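Local coordinates for protein predicted acetamidase/formamidase (Thermoanaerobacter tengcongensis, PDB 3TKK) that binds zinc and calcium ions and probably hydrolyses carbon-nitrogen bonds of linear amides, at residues 23-28 / 65-70; 73-78 / 209-214; 137-142 / 172-177. All blocks are in the same frame, centred on the assembly; numbering follows the deposited sequence.

Interaction 1 (23-28 / 65-70)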
# COMPACT_ATOMS: atom_id res chain seq x y z
N ALA A 23 28.87 11.33 17.56
CA ALA A 23 29.82 10.20 17.76
C ALA A 23 30.99 10.51 16.87
O ALA A 23 32.13 10.11 17.13
CB ALA A 23 29.15 8.84 17.33
N ILE A 24 30.71 11.24 15.80
CA ILE A 24 31.77 11.52 14.80
C ILE A 24 31.21 12.67 13.91
O ILE A 24 29.98 12.88 13.81
CB ILE A 24 32.07 10.29 13.97
CG1 ILE A 24 33.28 10.52 13.08
CG2 ILE A 24 30.81 9.78 13.14
CD1 ILE A 24 33.64 9.16 12.21
N SER A 25 32.14 13.48 13.42
CA SER A 25 31.90 14.52 12.41
C SER A 25 32.47 14.11 11.07
O SER A 25 33.63 13.68 10.98
CB SER A 25 32.59 15.87 12.81
OG SER A 25 31.84 16.48 13.79
N VAL A 26 31.67 14.28 10.02
CA VAL A 26 32.06 13.98 8.67
C VAL A 26 31.61 15.21 7.83
O VAL A 26 30.92 16.15 8.35
CB VAL A 26 31.37 12.69 8.16
CG1 VAL A 26 31.65 11.48 9.11
CG2 VAL A 26 29.82 12.91 8.01
N LYS A 27 32.00 15.18 6.55
CA LYS A 27 31.63 16.26 5.62
C LYS A 27 30.74 15.74 4.51
O LYS A 27 30.67 14.49 4.22
CB LYS A 27 32.89 16.91 4.94
CG LYS A 27 34.02 17.30 5.91
CD LYS A 27 35.30 17.81 5.10
CE LYS A 27 36.52 17.98 6.00
NZ LYS A 27 36.14 19.10 6.84
N SER A 28 30.17 16.69 3.79
CA SER A 28 29.22 16.30 2.71
C SER A 28 30.03 15.53 1.69
O SER A 28 31.11 16.00 1.26
CB SER A 28 28.65 17.58 2.04
OG SER A 28 27.81 17.16 0.96
N PRO A 65 25.04 9.61 17.00
CA PRO A 65 24.69 10.34 15.78
C PRO A 65 25.91 10.82 15.02
O PRO A 65 27.02 10.92 15.55
CB PRO A 65 23.84 11.53 16.31
CG PRO A 65 24.19 11.63 17.79
CD PRO A 65 25.07 10.46 18.19
N ILE A 66 25.74 10.97 13.73
CA ILE A 66 26.78 11.51 12.87
C ILE A 66 26.51 13.01 12.59
O ILE A 66 25.43 13.39 12.10
CB ILE A 66 26.67 10.75 11.55
CG1 ILE A 66 26.87 9.24 11.83
CG2 ILE A 66 27.63 11.36 10.47
CD1 ILE A 66 26.28 8.30 10.60
N PHE A 67 27.46 13.85 12.93
CA PHE A 67 27.36 15.28 12.64
C PHE A 67 27.91 15.46 11.26
O PHE A 67 29.04 14.99 10.97
CB PHE A 67 28.18 16.05 13.68
CG PHE A 67 28.09 17.48 13.58
CD1 PHE A 67 27.26 18.23 14.48
CD2 PHE A 67 28.78 18.15 12.59
CE1 PHE A 67 27.20 19.61 14.41
CE2 PHE A 67 28.72 19.57 12.47
CZ PHE A 67 27.97 20.32 13.42
N VAL A 68 27.11 16.11 10.39
CA VAL A 68 27.49 16.27 9.03
C VAL A 68 27.79 17.74 8.85
O VAL A 68 26.90 18.54 8.91
CB VAL A 68 26.36 15.82 8.04
CG1 VAL A 68 26.76 16.16 6.60
CG2 VAL A 68 26.12 14.26 8.25
N GLU A 69 29.04 18.08 8.63
CA GLU A 69 29.43 19.49 8.46
C GLU A 69 28.68 20.19 7.34
O GLU A 69 28.68 19.67 6.26
CB GLU A 69 30.96 19.63 8.22
CG GLU A 69 31.65 19.57 9.60
CD GLU A 69 33.17 19.60 9.59
OE1 GLU A 69 33.83 19.83 8.56
OE2 GLU A 69 33.70 19.35 10.69
N GLY A 70 28.16 21.41 7.60
CA GLY A 70 27.54 22.26 6.54
C GLY A 70 26.03 22.11 6.62
O GLY A 70 25.27 22.91 6.01
O HOH W 1 30.44 19.46 4.40
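Val26 and Ile66 meet at the apolar centre of this parallel strand pair, Val26 CG2 lying 3.6 Å from Ile66 CG2. The same methyl of Val26 also reaches Val68 CG2, at 3.9 Å. It can touch both neighbours because chi1 of -56° sets it between the backbone N and the carbonyl carbon. Next along the strand, Ile24 and Ile66 run side by side and point the same way, more loosely packed. Val26 and Ile66 pack against Leu32, with Tyr5 and Val209 also on Val26 and Leu7 on Ile66; this buries the two side chains between strands of two sheets, while Ile24 stays partly exposed.

Strands 24-27 and 65-69 are zipped by the usual parallel ladder: Ala23 N to Pro65 O, Phe67 N to Ile24 O, Val26 N to Phe67 O at 2.9 Å, and Glu69 N to Val26 O at 2.7 Å.

On the other face, Ser25 OG sits obliquely near the Phe67 ring, 3.7 Å from CD2. Farther out, the long chains of Lys27 and Glu69 stand alongside one another, and a bend at chi4 (-67°) of the lysine brings NZ to Glu69 OE1 at 3.0 Å. The ammonium meets the syn side of that oxygen, 21° out of the carboxylate plane. Beyond this salt bridge a water accepts from Ser28 N and donates to Glu69 O, continuing the link where the strands part. The pair is thus amphipathic: the face of Val26 and Ile66 is apolar and largely buried, while the opposite charges at the outer edge probably offset each other beside solvent.

Interaction 2 (73-78 / 209-214); sequences EGDVLK and VEVIKG
Asp75 and Lys213 cross just where the strands separate, joined by a salt bridge of 2.8 Å from Lys213 NZ to Asp75 OD2. The lysine folds back to make it: chi2 of -82° kinks the chain, so CD passes over the carboxylate and NZ meets OD2 on its syn side, 32° out of plane. Asp75 OD2 also accepts from Lys72 N, while Asp75 OD1 accepts from a water 2.6 Å away that in turn accepts from Gly214 N. A leucine in place of Asp75 would probably leave the Lys213 ammonium without its countercharge and Lys72 N without its acceptor.

Inward, Val76 pairs with Ile212 and Lys78 with Glu210, each a hydrogen-bonded antiparallel pair with two backbone bonds. Val76 CB faces Ile212 CB at 4.0 Å. The Lys78 chain is extended and runs beside that of Glu210, but its salt bridge is long, Lys78 NZ to Glu210 OE1 being 3.9 Å. In Leu77, paired with Val211 without hydrogen bonds, a trans chi1 with chi2 of 78° turns CD1 toward strand 209-212, 4.3 Å from Val209 CB.

Strands 76-86 and 203-212 are neighbours within the large mixed sheet. Strand 168-172 flanks 76-86 on its other edge, with Tyr170 touching Val76 and Lys78, while Leu77 and Val209 pack on Leu180 of strand 180-186 and Val211 on Val68.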
# COMPACT_ATOMS: atom_id res chain seq x y z
N GLU A 73 19.91 24.00 9.82
CA GLU A 73 18.45 23.98 9.88
C GLU A 73 17.81 24.45 8.58
O GLU A 73 18.06 25.53 8.16
CB GLU A 73 17.97 24.92 10.98
CG GLU A 73 16.45 25.06 11.01
CD GLU A 73 15.95 25.79 12.27
OE1 GLU A 73 16.69 26.66 12.83
OE2 GLU A 73 14.84 25.50 12.72
N GLY A 74 16.95 23.63 7.95
CA GLY A 74 16.25 24.11 6.73
C GLY A 74 16.85 23.45 5.49
O GLY A 74 16.19 23.46 4.44
N ASP A 75 18.09 22.91 5.58
CA ASP A 75 18.65 22.16 4.44
C ASP A 75 18.06 20.78 4.36
O ASP A 75 17.14 20.41 5.09
CB ASP A 75 20.17 21.93 4.67
CG ASP A 75 20.97 23.21 4.69
OD1 ASP A 75 20.43 24.24 4.23
OD2 ASP A 75 22.12 23.19 5.17
N VAL A 76 18.61 19.92 3.50
CA VAL A 76 18.02 18.64 3.46
C VAL A 76 19.24 17.73 3.52
O VAL A 76 20.27 18.07 2.90
CB VAL A 76 17.19 18.41 2.15
CG1 VAL A 76 17.04 16.92 1.85
CG2 VAL A 76 15.80 19.09 2.27
N LEU A 77 19.17 16.62 4.27
CA LEU A 77 20.31 15.66 4.16
C LEU A 77 19.95 14.50 3.31
O LEU A 77 18.95 13.81 3.61
CB LEU A 77 20.66 15.11 5.51
CG LEU A 77 21.80 14.11 5.72
CD1 LEU A 77 23.09 14.97 5.67
CD2 LEU A 77 21.67 13.44 7.12
N LYS A 78 20.78 14.23 2.31
CA LYS A 78 20.61 13.07 1.44
C LYS A 78 21.58 11.94 1.85
O LYS A 78 22.76 12.20 2.09
CB LYS A 78 20.83 13.49 -0.00
CG LYS A 78 21.07 12.31 -1.00
CD LYS A 78 21.34 12.90 -2.45
CE LYS A 78 22.26 11.93 -3.19
NZ LYS A 78 22.37 12.40 -4.63
N VAL A 209 26.69 10.48 2.74
CA VAL A 209 25.86 11.59 3.11
C VAL A 209 26.14 12.77 2.20
O VAL A 209 27.28 13.01 1.85
CB VAL A 209 26.04 12.04 4.57
CG1 VAL A 209 25.43 11.06 5.59
CG2 VAL A 209 27.60 12.28 4.91
N GLU A 210 25.09 13.55 1.87
CA GLU A 210 25.26 14.87 1.17
C GLU A 210 24.31 15.93 1.74
O GLU A 210 23.15 15.66 1.91
CB GLU A 210 24.89 14.76 -0.27
CG GLU A 210 25.93 14.02 -1.05
CD GLU A 210 25.68 14.10 -2.54
OE1 GLU A 210 24.83 14.95 -3.04
OE2 GLU A 210 26.36 13.33 -3.22
N VAL A 211 24.82 17.12 1.93
CA VAL A 211 23.97 18.23 2.34
C VAL A 211 23.37 18.85 1.05
O VAL A 211 24.11 19.16 0.11
CB VAL A 211 24.81 19.21 3.14
CG1 VAL A 211 23.99 20.43 3.50
CG2 VAL A 211 25.31 18.48 4.37
N ILE A 212 22.06 18.95 0.97
CA ILE A 212 21.39 19.68 -0.14
C ILE A 212 20.91 21.02 0.34
O ILE A 212 20.22 21.09 1.38
CB ILE A 212 20.10 18.97 -0.59
CG1 ILE A 212 20.35 17.51 -1.11
CG2 ILE A 212 19.35 19.86 -1.56
CD1 ILE A 212 21.42 17.43 -2.09
N LYS A 213 21.25 22.08 -0.40
CA LYS A 213 20.78 23.46 -0.14
C LYS A 213 19.64 23.94 -1.05
O LYS A 213 19.51 23.53 -2.19
CB LYS A 213 21.96 24.46 -0.27
CG LYS A 213 23.24 24.03 0.44
CD LYS A 213 23.08 24.42 1.88
CE LYS A 213 24.40 24.48 2.61
NZ LYS A 213 24.17 24.68 4.05
N GLY A 214 18.80 24.83 -0.54
CA GLY A 214 17.67 25.29 -1.34
C GLY A 214 16.55 24.29 -1.69
O GLY A 214 15.80 24.51 -2.66
O HOH W 2 19.07 25.22 2.23

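Interaction 3 (137-142 / 172-177); sequences IGVAPK and PVFVEG
Past the end of strand 133-138, the backbone of 139-142 runs at 67° to that of 172-175, and Lys142 and Phe174 come closest, their CA atoms 4.7 Å apart. Phe174 makes the largest single contribution. Its CB lies 3.3 Å from Lys142 N and 3.4 Å from Ala140 O, and that carbonyl oxygen sits at the edge of the ring, near its plane. With chi1 at -59° CG stands beside the backbone N, anti to the carbonyl carbon, and CD2 meets Val139 CG2 at 4.0 Å. The valine crosses the phenyl group at about a right angle and touches its edge; the same methyl reaches Pro172 O, at 3.4 Å. Val139 also packs on Phe171, so the contact joins the loop after strand 133-138 to the turn after strand 168-172.

Next in the chain, Val175 divides its methyls: CG2 packs on Ala140 CB, and CG1 approaches Pro141 O at 3.5 Å. The direct touches are all van der Waals, but a water bridges the segments, donating to Ala140 O at 2.7 Å and accepting from Phe174 N. This water satisfies two backbone groups, whereas Pro172 O is buried with no polar partner, probably at some energetic cost.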
# COMPACT_ATOMS: atom_id res chain seq x y z
N ILE A 137 15.89 5.20 10.88
CA ILE A 137 16.93 6.03 10.33
C ILE A 137 16.37 7.44 10.33
O ILE A 137 15.18 7.65 10.03
CB ILE A 137 17.37 5.70 8.93
CG1 ILE A 137 18.38 6.77 8.48
CG2 ILE A 137 16.12 5.59 7.94
CD1 ILE A 137 19.20 6.10 7.04
N GLY A 138 17.17 8.40 10.83
CA GLY A 138 16.62 9.74 11.06
C GLY A 138 17.67 10.75 11.47
O GLY A 138 18.85 10.40 11.69
N VAL A 139 17.24 11.98 11.63
CA VAL A 139 18.07 13.04 12.18
C VAL A 139 17.36 13.58 13.43
O VAL A 139 16.28 13.15 13.76
CB VAL A 139 18.13 14.19 11.15
CG1 VAL A 139 18.69 13.67 9.82
CG2 VAL A 139 16.60 14.83 10.94
N ALA A 140 18.02 14.50 14.13
CA ALA A 140 17.43 15.04 15.34
C ALA A 140 16.27 15.96 14.99
O ALA A 140 16.33 16.73 14.06
CB ALA A 140 18.47 15.83 16.19
N PRO A 141 15.19 15.85 15.77
CA PRO A 141 14.12 16.80 15.67
C PRO A 141 14.51 18.19 16.14
O PRO A 141 15.51 18.39 16.87
CB PRO A 141 13.02 16.25 16.64
CG PRO A 141 13.53 14.96 17.25
CD PRO A 141 15.07 14.91 16.91
N LYS A 142 13.68 19.16 15.76
CA LYS A 142 13.92 20.55 16.13
C LYS A 142 13.97 20.68 17.63
O LYS A 142 14.88 21.20 18.19
CB LYS A 142 12.81 21.42 15.53
CG LYS A 142 13.15 22.92 15.40
CD LYS A 142 11.97 23.54 14.59
CE LYS A 142 11.25 24.71 15.31
NZ LYS A 142 9.81 24.66 14.84
N PRO A 172 14.51 16.34 5.96
CA PRO A 172 14.68 17.71 6.43
C PRO A 172 15.62 17.83 7.61
O PRO A 172 15.52 17.02 8.54
CB PRO A 172 13.30 18.11 6.98
CG PRO A 172 12.36 16.94 6.80
CD PRO A 172 13.23 15.73 6.35
N VAL A 173 16.46 18.88 7.63
CA VAL A 173 17.42 19.17 8.72
C VAL A 173 16.79 20.13 9.73
O VAL A 173 16.34 21.23 9.38
CB VAL A 173 18.76 19.77 8.16
CG1 VAL A 173 19.81 19.88 9.23
CG2 VAL A 173 19.35 18.74 7.10
N PHE A 174 16.73 19.70 10.99
CA PHE A 174 16.18 20.50 12.06
C PHE A 174 17.25 21.17 12.89
O PHE A 174 16.98 22.21 13.46
CB PHE A 174 15.19 19.68 12.88
CG PHE A 174 14.04 19.16 12.02
CD1 PHE A 174 13.03 20.03 11.59
CD2 PHE A 174 14.02 17.87 11.58
CE1 PHE A 174 12.02 19.59 10.79
CE2 PHE A 174 13.03 17.41 10.74
CZ PHE A 174 12.01 18.23 10.34
N VAL A 175 18.46 20.59 12.96
CA VAL A 175 19.52 21.13 13.78
C VAL A 175 20.81 21.06 13.06
O VAL A 175 21.07 20.20 12.19
CB VAL A 175 19.72 20.41 15.13
CG1 VAL A 175 18.39 20.16 15.79
CG2 VAL A 175 20.36 19.10 14.88
N GLU A 176 21.66 21.97 13.46
CA GLU A 176 23.02 22.06 12.95
C GLU A 176 23.70 20.70 12.95
O GLU A 176 23.71 20.03 13.98
CB GLU A 176 23.79 23.07 13.82
CG GLU A 176 25.14 23.45 13.33
CD GLU A 176 25.12 24.41 12.12
OE1 GLU A 176 24.15 25.14 11.96
OE2 GLU A 176 26.07 24.42 11.30
N GLY A 177 24.28 20.32 11.82
CA GLY A 177 25.04 19.08 11.64
C GLY A 177 24.06 17.86 11.42
O GLY A 177 24.49 16.79 11.27
O HOH W 3 18.34 17.46 12.34

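How the interactions relate
Along the chain, interaction 1 closes before the other two open, and interaction 3 is nested within the long loop closed by interaction 2. Their centres lie 10 to 12 Å apart on one side of the chain's centre. Interaction 1 belongs to the sheet containing strands 62-69 and 180-186, interaction 2 to that containing strands 76-86 and 203-212, and interaction 3 lies at loops leaving a strand of each. Hydrogen bonds link them in pairs: Gly70 O with Lys213 NZ and Ser28 OG with Val211 N, Val68 N with Gly177 O, and Gly74 N and Asp75 O with Val173. Away from the metal sites, interaction 3 and these bonds join the two sheets.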